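Blr6230 protein (Bradyrhizobium diazoefficiens USDA 110, PDB 5NGG) hydrolyses the amide bond of the beta-lactam ring in antibiotics, as a zinc-dependent subclass B3 metallo-beta-lactamase. Local coordinates at residues I60-G65 with V162-T167; T167-H172 with W184-K189; P179-W184 with F199-T204. One frame throughout, in Å; residues are numbered along the deposited sequence.

Interaction 1. Residues I60-G65 with V162-T167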
ATOM      1  N   ILE A  60       6.480  -7.765  -8.645  1.00  7.65           N
ATOM      2  CA  ILE A  60       7.365  -7.078  -9.569  1.00  8.13           C
ATOM      3  C   ILE A  60       8.405  -8.111 -10.010  1.00  8.90           C
ATOM      4  O   ILE A  60       9.133  -8.659  -9.184  1.00  9.33           O
ATOM      5  CB  ILE A  60       8.021  -5.851  -8.911  1.00  9.46           C
ATOM      6  CG1 ILE A  60       6.975  -4.851  -8.384  1.00  9.09           C
ATOM      7  CG2 ILE A  60       8.927  -5.170  -9.919  1.00 10.53           C
ATOM      8  CD1 ILE A  60       7.523  -3.859  -7.391  1.00 12.64           C
ATOM      9  N   LYS A  61       8.425  -8.410 -11.305  1.00  8.91           N
ATOM     10  CA  LYS A  61       9.319  -9.427 -11.831  1.00  9.83           C
ATOM     11  C   LYS A  61      10.670  -8.814 -12.169  1.00 10.60           C
ATOM     12  O   LYS A  61      10.741  -7.900 -12.984  1.00 12.73           O
ATOM     13  CB  LYS A  61       8.689 -10.061 -13.062  1.00 10.82           C
ATOM     14  CG  LYS A  61       9.477 -11.230 -13.623  1.00 13.99           C
ATOM     15  CD  LYS A  61       8.820 -11.802 -14.868  1.00 17.63           C
ATOM     16  CE  LYS A  61       9.491 -13.076 -15.349  1.00 21.74           C
ATOM     17  NZ  LYS A  61       8.783 -13.681 -16.514  0.80 24.39           N
ATOM     18  N   THR A  62      11.728  -9.333 -11.552  1.00 11.69           N
ATOM     19  CA  THR A  62      13.080  -8.874 -11.821  1.00 12.34           C
ATOM     20  C   THR A  62      13.908 -10.023 -12.397  1.00 12.84           C
ATOM     21  O   THR A  62      13.546 -11.200 -12.335  1.00 14.88           O
ATOM     22  CB  THR A  62      13.798  -8.314 -10.560  1.00 12.43           C
ATOM     23  OG1 THR A  62      14.447  -9.381  -9.856  1.00 12.75           O
ATOM     24  CG2 THR A  62      12.826  -7.540  -9.653  1.00 12.41           C
ATOM     25  N   SER A  63      15.082  -9.660 -12.887  1.00 13.73           N
ATOM     26  CA  SER A  63      16.032 -10.626 -13.393  1.00 15.63           C
ATOM     27  C   SER A  63      16.591 -11.555 -12.301  1.00 16.06           C
ATOM     28  O   SER A  63      17.244 -12.530 -12.641  1.00 18.05           O
ATOM     29  CB  SER A  63      17.194  -9.887 -14.062  1.00 16.36           C
ATOM     30  OG  SER A  63      17.800  -9.025 -13.121  1.00 17.34           O
ATOM     31  N   GLN A  64      16.425 -11.229 -11.018  1.00 15.49           N
ATOM     32  CA  GLN A  64      16.970 -12.046  -9.918  1.00 17.82           C
ATOM     33  C   GLN A  64      15.899 -12.506  -8.951  1.00 17.57           C
ATOM     34  O   GLN A  64      16.197 -12.832  -7.791  1.00 20.38           O
ATOM     35  CB  GLN A  64      18.069 -11.270  -9.186  1.00 17.69           C
ATOM     36  CG  GLN A  64      19.297 -11.049 -10.059  1.00 20.02           C
ATOM     37  CD  GLN A  64      20.073 -12.328 -10.337  0.90 26.00           C
ATOM     38  OE1 GLN A  64      20.069 -13.265  -9.533  0.90 26.62           O
ATOM     39  NE2 GLN A  64      20.741 -12.372 -11.482  0.90 26.86           N
ATOM     40  N   GLY A  65      14.656 -12.537  -9.414  1.00 14.80           N
ATOM     41  CA  GLY A  65      13.565 -13.004  -8.586  1.00 15.17           C
ATOM     42  C   GLY A  65      12.443 -12.002  -8.511  1.00 12.48           C
ATOM     43  O   GLY A  65      12.399 -11.045  -9.256  1.00 13.64           O
ATOM     44  N   VAL A 162      16.237   0.589  -3.136  1.00 12.84           N
ATOM     45  CA  VAL A 162      16.177  -0.841  -2.913  1.00 13.13           C
ATOM     46  C   VAL A 162      16.249  -1.530  -4.274  1.00 12.89           C
ATOM     47  O   VAL A 162      15.427  -1.244  -5.147  1.00 13.68           O
ATOM     48  CB  VAL A 162      14.860  -1.196  -2.188  1.00 15.05           C
ATOM     49  CG1 VAL A 162      14.741  -2.683  -1.998  1.00 19.40           C
ATOM     50  CG2 VAL A 162      14.787  -0.491  -0.844  1.00 16.96           C
ATOM     51  N   THR A 163      17.215  -2.431  -4.456  1.00 14.04           N
ATOM     52  CA  THR A 163      17.470  -3.079  -5.752  1.00 15.28           C
ATOM     53  C   THR A 163      17.375  -4.598  -5.633  1.00 15.33           C
ATOM     54  O   THR A 163      17.930  -5.182  -4.693  1.00 19.02           O
ATOM     55  CB  THR A 163      18.857  -2.670  -6.278  1.00 18.49           C
ATOM     56  OG1 THR A 163      18.883  -1.256  -6.482  1.00 18.76           O
ATOM     57  CG2 THR A 163      19.197  -3.336  -7.600  1.00 21.59           C
ATOM     58  N   LEU A 164      16.674  -5.229  -6.581  1.00 15.30           N
ATOM     59  CA  LEU A 164      16.783  -6.677  -6.814  1.00 15.12           C
ATOM     60  C   LEU A 164      17.052  -6.880  -8.296  1.00 14.12           C
ATOM     61  O   LEU A 164      16.237  -6.484  -9.142  1.00 15.06           O
ATOM     62  CB  LEU A 164      15.507  -7.426  -6.405  1.00 14.76           C
ATOM     63  CG  LEU A 164      15.527  -8.961  -6.599  1.00 14.81           C
ATOM     64  CD1 LEU A 164      16.560  -9.657  -5.713  1.00 16.98           C
ATOM     65  CD2 LEU A 164      14.155  -9.571  -6.371  1.00 14.78           C
ATOM     66  N   GLY A 165      18.221  -7.437  -8.614  1.00 16.64           N
ATOM     67  CA  GLY A 165      18.576  -7.646  -9.993  1.00 18.50           C
ATOM     68  C   GLY A 165      18.572  -6.358 -10.794  1.00 17.41           C
ATOM     69  O   GLY A 165      19.253  -5.395 -10.449  1.00 20.86           O
ATOM     70  N   ASP A 166      17.773  -6.349 -11.857  1.00 17.56           N
ATOM     71  CA  ASP A 166      17.639  -5.220 -12.780  1.00 17.21           C
ATOM     72  C   ASP A 166      16.646  -4.123 -12.373  1.00 17.73           C
ATOM     73  O   ASP A 166      16.411  -3.192 -13.148  1.00 21.65           O
ATOM     74  CB  ASP A 166      17.255  -5.731 -14.182  1.00 21.76           C
ATOM     75  CG  ASP A 166      15.936  -6.503 -14.207  1.00 22.33           C
ATOM     76  OD1 ASP A 166      15.244  -6.635 -13.162  1.00 18.84           O
ATOM     77  OD2 ASP A 166      15.613  -7.035 -15.286  1.00 28.66           O
ATOM     78  N   THR A 167      16.074  -4.218 -11.173  1.00 15.05           N
ATOM     79  CA  THR A 167      14.959  -3.365 -10.773  1.00 13.59           C
ATOM     80  C   THR A 167      15.267  -2.622  -9.477  1.00 13.10           C
ATOM     81  O   THR A 167      15.665  -3.225  -8.501  1.00 14.45           O
ATOM     82  CB  THR A 167      13.696  -4.227 -10.625  1.00 15.51           C
ATOM     83  OG1 THR A 167      13.381  -4.809 -11.896  1.00 15.73           O
ATOM     84  CG2 THR A 167      12.510  -3.425 -10.172  1.00 16.94           C
TER
HETATM   85  O   HOH W   1      12.655  -7.673 -15.503  1.00 42.21           O
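Ile60 meets Thr167 through its CG2 branch, which lies 4.0 Å from Thr167 CG2 at the buried end of the contact. The peptide oxygen of Lys61 accepts a hydrogen bond from a water that also donates to Asp166 OD2. Thr62 divides its two branches: methyl CG2 presses on Thr167 CB at 3.6 Å, while OG1 sits 3.5 Å from Leu164 CG. That hydroxyl is turned between the backbone N and the carbonyl carbon (chi1 88°). From there it accepts from Gln64 N in an ST turn and donates to Gly65 O at 2.7 Å. Ser63 N gives the main bond across the contact, 3.0 Å to Asp166 OD1 with an N-H...O angle of 163°, entering above the carboxylate plane. Thr167 OG1 reaches the same OD1 from the opposite face, so two donors grip one oxygen. A weak return bond runs from Asp166 N to Ser63 OG. Gln64 lays CG 3.5 Å from Gly165 CA before its chain bends away, and Gly65 C rests 3.7 Å from Leu164 CD2. The type I turn Thr62-Gly65 thus interlocks with the type II' turn Leu164-Thr167, joining beta-hairpin tips from the two beta sheets of the alpha-beta/beta-alpha sandwich that defines the metallo-beta-lactamase fold.

Interaction 2. Residues T167-H172 with W184-K189. With ZN (zinc ion), chain E.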
ATOM      1  N   THR A 167      16.074  -4.218 -11.173  1.00 15.05           N
ATOM      2  CA  THR A 167      14.959  -3.365 -10.773  1.00 13.59           C
ATOM      3  C   THR A 167      15.267  -2.622  -9.477  1.00 13.10           C
ATOM      4  O   THR A 167      15.665  -3.225  -8.501  1.00 14.45           O
ATOM      5  CB  THR A 167      13.696  -4.227 -10.625  1.00 15.51           C
ATOM      6  OG1 THR A 167      13.381  -4.809 -11.896  1.00 15.73           O
ATOM      7  CG2 THR A 167      12.510  -3.425 -10.172  1.00 16.94           C
ATOM      8  N   THR A 168      15.090  -1.311  -9.502  1.00 12.21           N
ATOM      9  CA  THR A 168      15.308  -0.461  -8.328  1.00 12.47           C
ATOM     10  C   THR A 168      14.056   0.360  -8.003  1.00 12.17           C
ATOM     11  O   THR A 168      13.440   0.989  -8.887  1.00 13.97           O
ATOM     12  CB  THR A 168      16.487   0.484  -8.585  1.00 14.81           C
ATOM     13  OG1 THR A 168      17.664  -0.296  -8.782  1.00 16.48           O
ATOM     14  CG2 THR A 168      16.728   1.439  -7.412  1.00 16.35           C
ATOM     15  N   LEU A 169      13.711   0.400  -6.712  1.00 10.86           N
ATOM     16  CA  LEU A 169      12.644   1.261  -6.219  1.00  9.85           C
ATOM     17  C   LEU A 169      13.240   2.280  -5.262  1.00 10.78           C
ATOM     18  O   LEU A 169      14.212   1.976  -4.536  1.00 13.41           O
ATOM     19  CB  LEU A 169      11.540   0.473  -5.510  1.00 10.59           C
ATOM     20  CG  LEU A 169      10.798  -0.541  -6.393  1.00 10.25           C
ATOM     21  CD1 LEU A 169      11.368  -1.956  -6.249  1.00 12.03           C
ATOM     22  CD2 LEU A 169       9.319  -0.538  -6.102  1.00 10.59           C
ATOM     23  N   THR A 170      12.645   3.476  -5.241  1.00 10.23           N
ATOM     24  CA  THR A 170      13.052   4.555  -4.352  1.00 10.85           C
ATOM     25  C   THR A 170      11.943   4.800  -3.325  1.00 10.28           C
ATOM     26  O   THR A 170      10.768   4.955  -3.681  1.00  9.45           O
ATOM     27  CB  THR A 170      13.330   5.841  -5.139  1.00 13.55           C
ATOM     28  OG1 THR A 170      14.369   5.581  -6.084  1.00 15.41           O
ATOM     29  CG2 THR A 170      13.772   6.976  -4.225  1.00 14.74           C
ATOM     30  N   ALA A 171      12.317   4.819  -2.045  1.00  9.08           N
ATOM     31  CA  ALA A 171      11.400   5.111  -0.947  1.00  9.11           C
ATOM     32  C   ALA A 171      11.124   6.594  -0.846  1.00  9.18           C
ATOM     33  O   ALA A 171      12.060   7.406  -0.841  1.00 11.25           O
ATOM     34  CB  ALA A 171      11.987   4.601   0.361  1.00  9.74           C
ATOM     35  N   HIS A 172       9.856   6.937  -0.658  1.00  9.29           N
ATOM     36  CA  HIS A 172       9.459   8.291  -0.284  1.00  9.72           C
ATOM     37  C   HIS A 172       8.684   8.260   1.020  1.00 10.00           C
ATOM     38  O   HIS A 172       7.731   7.501   1.157  1.00 10.73           O
ATOM     39  CB  HIS A 172       8.589   8.920  -1.356  1.00 10.00           C
ATOM     40  CG  HIS A 172       9.289   9.143  -2.642  1.00 10.95           C
ATOM     41  ND1 HIS A 172      10.018  10.276  -2.911  1.00 12.27           N
ATOM     42  CD2 HIS A 172       9.400   8.350  -3.724  1.00 12.28           C
ATOM     43  CE1 HIS A 172      10.528  10.186  -4.124  1.00 13.77           C
ATOM     44  NE2 HIS A 172      10.160   9.027  -4.641  1.00 14.57           N
ATOM     45  N   TRP A 184       6.483   4.061  -2.886  1.00  7.28           N
ATOM     46  CA  TRP A 184       7.635   3.512  -3.600  1.00  7.66           C
ATOM     47  C   TRP A 184       7.594   3.887  -5.085  1.00  7.95           C
ATOM     48  O   TRP A 184       6.600   3.632  -5.756  1.00  8.31           O
ATOM     49  CB  TRP A 184       7.613   1.991  -3.472  1.00  8.01           C
ATOM     50  CG  TRP A 184       7.862   1.467  -2.096  1.00  8.14           C
ATOM     51  CD1 TRP A 184       6.940   1.081  -1.163  1.00  8.58           C
ATOM     52  CD2 TRP A 184       9.136   1.297  -1.490  1.00  8.80           C
ATOM     53  NE1 TRP A 184       7.563   0.660  -0.033  1.00  9.09           N
ATOM     54  CE2 TRP A 184       8.918   0.771  -0.202  1.00  8.51           C
ATOM     55  CE3 TRP A 184      10.452   1.511  -1.917  1.00  9.36           C
ATOM     56  CZ2 TRP A 184       9.975   0.434   0.652  1.00  9.84           C
ATOM     57  CZ3 TRP A 184      11.473   1.206  -1.075  1.00 10.56           C
ATOM     58  CH2 TRP A 184      11.241   0.651   0.192  1.00 10.37           C
ATOM     59  N   GLU A 185       8.679   4.485  -5.572  1.00  8.59           N
ATOM     60  CA  GLU A 185       8.764   4.921  -6.964  1.00  9.02           C
ATOM     61  C   GLU A 185       9.647   3.978  -7.779  1.00  8.80           C
ATOM     62  O   GLU A 185      10.709   3.549  -7.330  1.00 10.00           O
ATOM     63  CB  GLU A 185       9.340   6.327  -7.010  1.00  9.73           C
ATOM     64  CG  GLU A 185       9.453   6.917  -8.399  1.00 13.71           C
ATOM     65  CD  GLU A 185      10.017   8.328  -8.410  1.00 17.19           C
ATOM     66  OE1 GLU A 185      10.425   8.857  -7.335  1.00 24.69           O
ATOM     67  OE2 GLU A 185      10.076   8.894  -9.534  1.00 20.48           O
ATOM     68  N   MET A 186       9.213   3.670  -8.996  1.00  8.59           N
ATOM     69  CA  MET A 186      10.055   2.891  -9.922  0.70 10.19           C
ATOM     70  C   MET A 186       9.727   3.236 -11.351  1.00  9.37           C
ATOM     71  O   MET A 186       8.657   3.742 -11.654  1.00 11.45           O
ATOM     72  CB  MET A 186       9.956   1.383  -9.716  0.70 10.58           C
ATOM     73  CG  MET A 186       8.600   0.782 -10.023  0.70 10.57           C
ATOM     74  SD  MET A 186       8.589  -1.028  -9.933  0.70 10.95           S
ATOM     75  CE  MET A 186       9.368  -1.434 -11.492  0.70 11.23           C
ATOM     76  N   THR A 187      10.698   2.982 -12.221  1.00 10.00           N
ATOM     77  CA  THR A 187      10.541   3.231 -13.636  1.00  9.48           C
ATOM     78  C   THR A 187      10.159   1.926 -14.350  1.00 10.20           C
ATOM     79  O   THR A 187      10.727   0.846 -14.085  1.00 11.13           O
ATOM     80  CB  THR A 187      11.869   3.718 -14.226  1.00 11.59           C
ATOM     81  OG1 THR A 187      12.296   4.846 -13.469  1.00 13.24           O
ATOM     82  CG2 THR A 187      11.754   4.088 -15.699  1.00 11.88           C
ATOM     83  N   VAL A 188       9.229   2.063 -15.293  1.00  9.95           N
ATOM     84  CA  VAL A 188       8.847   0.974 -16.209  1.00 10.19           C
ATOM     85  C   VAL A 188       8.961   1.475 -17.636  1.00 10.50           C
ATOM     86  O   VAL A 188       9.108   2.688 -17.869  1.00 11.42           O
ATOM     87  CB  VAL A 188       7.402   0.434 -15.942  1.00 10.39           C
ATOM     88  CG1 VAL A 188       7.310  -0.159 -14.542  1.00 10.69           C
ATOM     89  CG2 VAL A 188       6.350   1.513 -16.159  1.00 10.61           C
ATOM     90  N   LYS A 189       8.848   0.552 -18.583  1.00 11.30           N
ATOM     91  CA  LYS A 189       8.767   0.888 -19.989  1.00 11.89           C
ATOM     92  C   LYS A 189       7.328   0.810 -20.460  1.00 13.05           C
ATOM     93  O   LYS A 189       6.585  -0.121 -20.117  1.00 15.71           O
ATOM     94  CB  LYS A 189       9.570  -0.090 -20.833  1.00 14.75           C
ATOM     95  CG  LYS A 189      11.025  -0.217 -20.461  1.00 18.08           C
ATOM     96  CD  LYS A 189      11.784   1.090 -20.445  1.00 19.14           C
ATOM     97  CE  LYS A 189      11.738   1.812 -21.769  1.00 21.45           C
ATOM     98  NZ  LYS A 189      12.738   2.916 -21.831  1.00 22.58           N
TER
HETATM   99 ZN    ZN E 303      10.336  11.995  -1.856  1.00 12.96          ZN
HETATM  100  O   HOH W   2      13.286   2.033 -11.374  1.00 17.17           O
HETATM  101  O   HOH W   3      13.710   4.136  -8.394  1.00 20.43           O
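Thr170 and Glu185 form an antiparallel hydrogen-bonded pair, each satisfying the other's peptide group: Thr170 N donates to Glu185 O at 2.8 Å, and Glu185 N returns a bond to Thr170 O at 2.9 Å. Glu185 O has further partners, a C-H contact from Leu169 CA and a long donation from water 3. That water also bonds to Thr170 OG1 and donates to Thr168 O. Where the strands part, water 2 fills the missing link, donating to Thr168 O at 2.7 Å while accepting from Thr187 N. Thr168 OG1 is satisfied by Thr163, and Trp184 NE1 by the peptide oxygen of Asn99. On the apolar face Ala171 CB lies over the six-membered ring of Trp184, a CH-pi contact 3.7 Å from CZ3; in the modelled conformer of Met186, Leu169 and Met186 run side by side, with Leu169 CG 3.9 Å from Met186 CB. The other face carries the polar pair. Glu185 places CG anti to its backbone N (chi1 -179°) and stays extended, which brings OE1 to the edge of the His172 ring. His172 NE2 donates to Glu185 OE1 at 2.7 Å with an N-H...O angle of 152°, arriving on the anti side of the carboxylate, whose plane is turned 32° from the ring. His172 ND1 binds the zinc ion at 2.0 Å; Glu158 and Lys229 complete the protein ligands of this zinc ion. The metal at ND1 and the carboxylate at NE2 together fix the ring's rotation, and the carboxylate would be expected to make the imidazole a more electron-rich ligand.

Interaction 3. Residues P179-W184 with F199-T204. With ACT (acetate ion), chain F.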
ATOM      1  N   PRO A 179       2.653   6.138  10.716  1.00  9.24           N
ATOM      2  CA  PRO A 179       3.840   6.973  10.922  1.00 10.72           C
ATOM      3  C   PRO A 179       4.984   6.703   9.942  1.00 10.46           C
ATOM      4  O   PRO A 179       5.759   7.621   9.639  1.00 12.46           O
ATOM      5  CB  PRO A 179       4.230   6.703  12.383  1.00 13.20           C
ATOM      6  CG  PRO A 179       3.607   5.400  12.704  1.00 14.35           C
ATOM      7  CD  PRO A 179       2.327   5.350  11.924  1.00 11.10           C
ATOM      8  N   GLY A 180       5.083   5.464   9.481  1.00  9.34           N
ATOM      9  CA  GLY A 180       6.138   5.034   8.565  1.00  9.46           C
ATOM     10  C   GLY A 180       5.666   4.758   7.147  1.00  9.20           C
ATOM     11  O   GLY A 180       6.397   4.122   6.386  1.00  9.92           O
ATOM     12  N   CYS A 181       4.499   5.288   6.776  1.00  8.72           N
ATOM     13  CA  CYS A 181       3.902   5.088   5.453  1.00  8.22           C
ATOM     14  C   CYS A 181       4.923   5.510   4.368  1.00  8.44           C
ATOM     15  O   CYS A 181       5.426   6.660   4.408  1.00  9.90           O
ATOM     16  CB  CYS A 181       2.640   5.966   5.403  1.00  9.91           C
ATOM     17  SG  CYS A 181       1.233   5.492   4.369  1.00 11.54           S
ATOM     18  N   THR A 182       5.227   4.570   3.470  1.00  7.96           N
ATOM     19  CA  THR A 182       6.267   4.742   2.459  1.00  8.38           C
ATOM     20  C   THR A 182       5.660   4.505   1.092  1.00  7.53           C
ATOM     21  O   THR A 182       5.097   3.442   0.817  1.00  8.69           O
ATOM     22  CB  THR A 182       7.418   3.760   2.706  1.00  9.36           C
ATOM     23  OG1 THR A 182       7.951   3.988   4.028  1.00 11.07           O
ATOM     24  CG2 THR A 182       8.535   3.934   1.686  1.00 10.20           C
ATOM     25  N   SER A 183       5.788   5.496   0.228  1.00  7.73           N
ATOM     26  CA  SER A 183       5.394   5.392  -1.170  1.00  7.55           C
ATOM     27  C   SER A 183       6.620   5.045  -2.001  1.00  7.99           C
ATOM     28  O   SER A 183       7.677   5.632  -1.829  1.00 11.07           O
ATOM     29  CB  SER A 183       4.778   6.708  -1.644  1.00  8.57           C
ATOM     30  OG  SER A 183       3.582   7.000  -0.915  1.00  9.00           O
ATOM     31  N   TRP A 184       6.483   4.061  -2.886  1.00  7.28           N
ATOM     32  CA  TRP A 184       7.635   3.512  -3.600  1.00  7.66           C
ATOM     33  C   TRP A 184       7.594   3.887  -5.085  1.00  7.95           C
ATOM     34  O   TRP A 184       6.600   3.632  -5.756  1.00  8.31           O
ATOM     35  CB  TRP A 184       7.613   1.991  -3.472  1.00  8.01           C
ATOM     36  CG  TRP A 184       7.862   1.467  -2.096  1.00  8.14           C
ATOM     37  CD1 TRP A 184       6.940   1.081  -1.163  1.00  8.58           C
ATOM     38  CD2 TRP A 184       9.136   1.297  -1.490  1.00  8.80           C
ATOM     39  NE1 TRP A 184       7.563   0.660  -0.033  1.00  9.09           N
ATOM     40  CE2 TRP A 184       8.918   0.771  -0.202  1.00  8.51           C
ATOM     41  CE3 TRP A 184      10.452   1.511  -1.917  1.00  9.36           C
ATOM     42  CZ2 TRP A 184       9.975   0.434   0.652  1.00  9.84           C
ATOM     43  CZ3 TRP A 184      11.473   1.206  -1.075  1.00 10.56           C
ATOM     44  CH2 TRP A 184      11.241   0.651   0.192  1.00 10.37           C
ATOM     45  N   PHE A 199       3.818   3.516  -6.144  1.00  7.34           N
ATOM     46  CA  PHE A 199       2.960   2.755  -5.238  1.00  7.14           C
ATOM     47  C   PHE A 199       2.717   3.690  -4.039  1.00  7.38           C
ATOM     48  O   PHE A 199       3.503   3.730  -3.089  1.00  8.37           O
ATOM     49  CB  PHE A 199       3.651   1.472  -4.796  1.00  7.91           C
ATOM     50  CG  PHE A 199       3.968   0.515  -5.918  1.00  7.60           C
ATOM     51  CD1 PHE A 199       5.178   0.579  -6.618  1.00  8.57           C
ATOM     52  CD2 PHE A 199       3.085  -0.500  -6.250  1.00  7.93           C
ATOM     53  CE1 PHE A 199       5.470  -0.345  -7.609  1.00  8.96           C
ATOM     54  CE2 PHE A 199       3.365  -1.401  -7.249  1.00  8.53           C
ATOM     55  CZ  PHE A 199       4.559  -1.314  -7.932  1.00  8.67           C
ATOM     56  N   PHE A 200       1.652   4.485  -4.129  1.00  8.21           N
ATOM     57  CA  PHE A 200       1.305   5.446  -3.089  1.00  8.81           C
ATOM     58  C   PHE A 200       0.857   4.661  -1.855  1.00  9.19           C
ATOM     59  O   PHE A 200       0.168   3.659  -1.972  1.00 13.02           O
ATOM     60  CB  PHE A 200       0.211   6.377  -3.617  1.00  9.85           C
ATOM     61  CG  PHE A 200      -0.251   7.398  -2.607  1.00 10.61           C
ATOM     62  CD1 PHE A 200       0.631   8.341  -2.123  1.00 11.83           C
ATOM     63  CD2 PHE A 200      -1.577   7.413  -2.138  1.00 11.61           C
ATOM     64  CE1 PHE A 200       0.231   9.292  -1.196  1.00 13.14           C
ATOM     65  CE2 PHE A 200      -1.974   8.338  -1.182  1.00 13.08           C
ATOM     66  CZ  PHE A 200      -1.079   9.288  -0.718  1.00 14.44           C
ATOM     67  N   CYS A 201       1.245   5.127  -0.672  1.00  8.76           N
ATOM     68  CA  CYS A 201       1.045   4.311   0.517  1.00  8.79           C
ATOM     69  C   CYS A 201      -0.316   4.327   1.136  1.00  9.68           C
ATOM     70  O   CYS A 201      -0.569   3.450   1.958  1.00 12.37           O
ATOM     71  CB  CYS A 201       2.099   4.659   1.574  1.00 10.40           C
ATOM     72  SG  CYS A 201       1.813   6.185   2.449  1.00 11.38           S
ATOM     73  N   SER A 202      -1.126   5.324   0.809  1.00 10.78           N
ATOM     74  CA  SER A 202      -2.460   5.666   1.406  1.00 10.55           C
ATOM     75  C   SER A 202      -2.389   7.006   2.095  1.00 10.08           C
ATOM     76  O   SER A 202      -1.465   7.237   2.870  1.00 12.57           O
ATOM     77  CB  SER A 202      -3.030   4.706   2.451  1.00 12.15           C
ATOM     78  OG  SER A 202      -4.228   5.290   2.952  1.00 14.82           O
ATOM     79  N   GLY A 203      -3.421   7.824   1.880  1.00 10.37           N
ATOM     80  CA  GLY A 203      -3.593   9.079   2.610  1.00  9.57           C
ATOM     81  C   GLY A 203      -4.983   9.273   3.199  1.00  9.17           C
ATOM     82  O   GLY A 203      -5.382  10.415   3.446  1.00 10.31           O
ATOM     83  N   THR A 204      -5.708   8.183   3.442  1.00  9.04           N
ATOM     84  CA  THR A 204      -7.042   8.258   4.012  1.00  8.92           C
ATOM     85  C   THR A 204      -6.960   8.448   5.536  1.00  7.93           C
ATOM     86  O   THR A 204      -5.977   8.025   6.164  1.00  8.20           O
ATOM     87  CB  THR A 204      -7.853   6.994   3.730  1.00  9.68           C
ATOM     88  OG1 THR A 204      -7.184   5.909   4.342  1.00  9.77           O
ATOM     89  CG2 THR A 204      -8.027   6.742   2.222  1.00 12.17           C
TER
HETATM   90  C   ACT F 304      -6.334   2.497   3.651  1.00 11.87           C
HETATM   91  O   ACT F 304      -6.323   3.642   3.175  1.00 13.56           O
HETATM   92  OXT ACT F 304      -5.330   1.741   3.561  1.00  8.98           O
HETATM   93  CH3 ACT F 304      -7.600   2.049   4.315  1.00 16.36           C
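Cys201 reaches across to Cys181 along a short side chain in which each atom has a partner. Its CB lies 3.3 Å from Thr182 O and also close to Cys181 SG. Beyond it, a chi1 of 76° swings Cys201 SG over its own backbone, where it bonds covalently to Cys181 SG at 2.1 Å. The torsion about that disulfide, 111°, is opened somewhat past a right angle, and Cys181 SG additionally lies 3.5 Å from Ser202 O. The backbone of Cys201 is held as well: its N donates to Ser183 OG at 3.0 Å along a bent path of 140°, and its O accepts from ND1 of His101, a zinc ligand, so the cross-linked residue is a second-shell neighbour of the metal. Ser183 OG is bonded to Thr174 OG1 too. The disulfide closes the open end of the antiparallel hairpin formed by strands 182-190 and 193-199 in the metallo-beta-lactamase fold, just where the second strand gives way to an active-site loop. The last pair of that ladder is Trp184 with Phe199. Trp184 N donates to Phe199 O, and Phe199 N answers with a 2.8 Å bond to Trp184 O. The same Trp184 O lies at the edge of the Phe199 ring, 3.5 Å from CD1. Farther along the loop, Ser202 OG accepts from Thr204 N in an ST turn, and the Ser202 side chain lies against the zinc ligand His177. Ser202 OG and Thr204 OG1 both donate to one oxygen of an acetate ion, probably from the crystallisation liquor, each at 2.7 Å.

How the interactions relate
From the N terminus, interaction 1 comes first and closes the longest loop: 96 residues, 28 of them helical and 18 in strands, lie between 60-65 and 162-167, and its turns join the tips of hairpins from different sheets. The chain passes through Thr167 directly into interaction 2, which pairs 167-172 with 184-189 across an 11-residue connection. Interaction 3 opens inside that connection, at 179-184, and closes at 199-204, so interactions 2 and 3 cross, sharing Trp184 on strand 182-190. His172 N bonds to Ser183 O between them, at 2.8 Å. Together they run from the sheet-to-sheet junction, through the middle of the five-stranded sheet, to the loops beside the active-site zinc ions.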